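Local coordinates for protein possible galactose mutarotase (Streptomyces platensis subsp. rosaceus, PDB 4RNL) that is of uncharacterised function but probably acts as an aldose 1-epimerase, interconverting the alpha and beta anomers of galactose or a related sugar, at residues A[226-231]-A[241-246]. Sequence-based numbering, arbitrary orientation.
Sequences GTRFDF and YDHNFA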
# COMPACT_ATOMS: atom_id res chain seq x y z
N GLY A 226 -4.09 10.60 24.76
CA GLY A 226 -3.55 9.97 25.95
C GLY A 226 -2.87 8.63 25.71
O GLY A 226 -2.34 8.02 26.64
N THR A 227 -2.88 8.18 24.46
CA THR A 227 -2.28 6.89 24.11
C THR A 227 -1.06 7.07 23.21
O THR A 227 -0.79 8.16 22.69
CB THR A 227 -3.25 6.00 23.34
OG1 THR A 227 -3.34 6.47 21.98
CG2 THR A 227 -4.65 5.99 23.97
N ARG A 228 -0.34 5.97 22.99
CA ARG A 228 0.82 5.98 22.10
C ARG A 228 0.41 6.15 20.64
O ARG A 228 1.27 6.27 19.75
CB ARG A 228 1.61 4.67 22.28
CG ARG A 228 0.88 3.43 21.75
CD ARG A 228 1.59 2.13 22.15
NE ARG A 228 2.89 2.08 21.51
CZ ARG A 228 3.12 1.51 20.33
NH1 ARG A 228 4.34 1.53 19.82
NH2 ARG A 228 2.15 0.90 19.67
N PHE A 229 -0.90 6.17 20.36
CA PHE A 229 -1.36 6.28 18.97
C PHE A 229 -1.72 7.71 18.58
O PHE A 229 -2.23 7.95 17.49
CB PHE A 229 -2.54 5.33 18.74
CG PHE A 229 -2.25 3.91 19.15
CD1 PHE A 229 -1.54 3.06 18.30
CD2 PHE A 229 -2.65 3.44 20.39
CE1 PHE A 229 -1.26 1.76 18.68
CE2 PHE A 229 -2.37 2.14 20.79
CZ PHE A 229 -1.67 1.30 19.93
N ASP A 230 -1.43 8.66 19.46
CA ASP A 230 -1.71 10.06 19.17
C ASP A 230 -0.64 10.67 18.26
O ASP A 230 0.48 10.95 18.71
CB ASP A 230 -1.84 10.88 20.47
CG ASP A 230 -2.45 12.26 20.24
OD1 ASP A 230 -2.61 12.67 19.07
OD2 ASP A 230 -2.76 12.95 21.25
N PHE A 231 -0.98 10.85 16.99
CA PHE A 231 -0.11 11.50 16.00
C PHE A 231 -0.76 12.77 15.48
O PHE A 231 -0.46 13.23 14.37
CB PHE A 231 0.17 10.57 14.80
CG PHE A 231 1.16 9.47 15.09
CD1 PHE A 231 2.53 9.70 14.99
CD2 PHE A 231 0.73 8.18 15.40
CE1 PHE A 231 3.45 8.68 15.25
CE2 PHE A 231 1.64 7.15 15.66
CZ PHE A 231 3.01 7.40 15.58
N TYR A 241 4.41 -0.19 15.40
CA TYR A 241 2.99 -0.10 15.10
C TYR A 241 2.60 -1.12 14.05
O TYR A 241 3.40 -1.48 13.18
CB TYR A 241 2.62 1.32 14.60
CG TYR A 241 2.80 2.38 15.66
CD1 TYR A 241 1.78 2.68 16.55
CD2 TYR A 241 4.00 3.07 15.77
CE1 TYR A 241 1.95 3.64 17.54
CE2 TYR A 241 4.19 4.05 16.75
CZ TYR A 241 3.15 4.32 17.63
OH TYR A 241 3.32 5.28 18.61
N ASP A 242 1.37 -1.60 14.14
CA ASP A 242 0.74 -2.38 13.08
C ASP A 242 -0.74 -2.18 13.31
O ASP A 242 -1.45 -3.10 13.72
CB ASP A 242 1.13 -3.85 13.19
CG ASP A 242 0.62 -4.67 12.01
OD1 ASP A 242 0.09 -4.07 11.04
OD2 ASP A 242 0.77 -5.91 12.05
N HIS A 243 -1.19 -0.95 13.08
CA HIS A 243 -2.51 -0.50 13.52
C HIS A 243 -3.18 0.37 12.48
O HIS A 243 -2.52 1.13 11.78
CB HIS A 243 -2.37 0.31 14.81
CG HIS A 243 -1.90 -0.51 15.98
ND1 HIS A 243 -0.58 -0.83 16.18
CD2 HIS A 243 -2.59 -1.09 16.98
CE1 HIS A 243 -0.46 -1.56 17.27
NE2 HIS A 243 -1.67 -1.73 17.79
N ASN A 244 -4.50 0.23 12.40
CA ASN A 244 -5.32 1.07 11.54
C ASN A 244 -5.77 2.32 12.28
O ASN A 244 -6.24 2.24 13.42
CB ASN A 244 -6.56 0.28 11.07
CG ASN A 244 -7.55 1.15 10.31
OD1 ASN A 244 -7.36 1.44 9.13
ND2 ASN A 244 -8.64 1.54 10.98
N PHE A 245 -5.63 3.47 11.63
CA PHE A 245 -6.16 4.73 12.14
C PHE A 245 -7.45 5.09 11.40
O PHE A 245 -7.54 4.94 10.19
CB PHE A 245 -5.11 5.83 11.99
CG PHE A 245 -3.92 5.64 12.89
CD1 PHE A 245 -2.90 4.76 12.55
CD2 PHE A 245 -3.85 6.29 14.12
CE1 PHE A 245 -1.82 4.54 13.38
CE2 PHE A 245 -2.77 6.09 14.97
CZ PHE A 245 -1.76 5.21 14.61
N ALA A 246 -8.45 5.56 12.15
CA ALA A 246 -9.69 6.05 11.55
C ALA A 246 -9.48 7.52 11.18
O ALA A 246 -9.49 8.40 12.04
CB ALA A 246 -10.85 5.90 12.54
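Phe229 and Phe245 mark the nearest backbone approach between the loop 226-231 and the segment 241-246, yet their CA atoms stay 8.5 Å apart, and the contact is made by side chains of 241-246 reaching both side chains and backbone carbonyls of the loop. The loop bends through a type I turn from Thr227 to Asp230, inside which Thr227 OG1 accepts from the backbone N of Phe229 as an ST turn. This bend presents the carbonyl of Arg228 to Tyr241, whose OH donates to Arg228 O over a short 2.5 Å, tilted 27° from the carbonyl plane. Tyrosine suits the place because it offers two ring faces as well as a hydroxyl. On one face the Arg228 guanidinium, a flat cation, lies with planes 15° apart, a cation-pi stack reached through the bend at chi3 (-65°); its NH1 also donates to Ala240 O. Against the opposite face Phe231 sets its apolar edge, CZ standing 3.7 Å from Tyr241 CZ. Without the ring, as with an alanine here, the guanidinium would probably lose its aromatic platform, Arg228 O one of its donors, and Phe231 the face it rests on. Arg235 gives NH2 to Tyr241 OH and NH1 to Arg228 O, a second partner for both ends of the short bond. Phe229, likewise apolar at its rim, points CE1 over the centre of the His243 imidazole, whose ND1 accepts from Asp242 N, tilted from the ring plane. Phe245 brings its edge to the loop backbone, CE2 lying 3.2 Å from Phe229 O, and meets Phe231 CD2 through CZ at 4.0 Å. The five rings form an aromatic cluster joining the loop between strands 222-223 and 235-236 to strand 242-246, a member of an antiparallel sheet in the beta-rich galactose mutarotase fold.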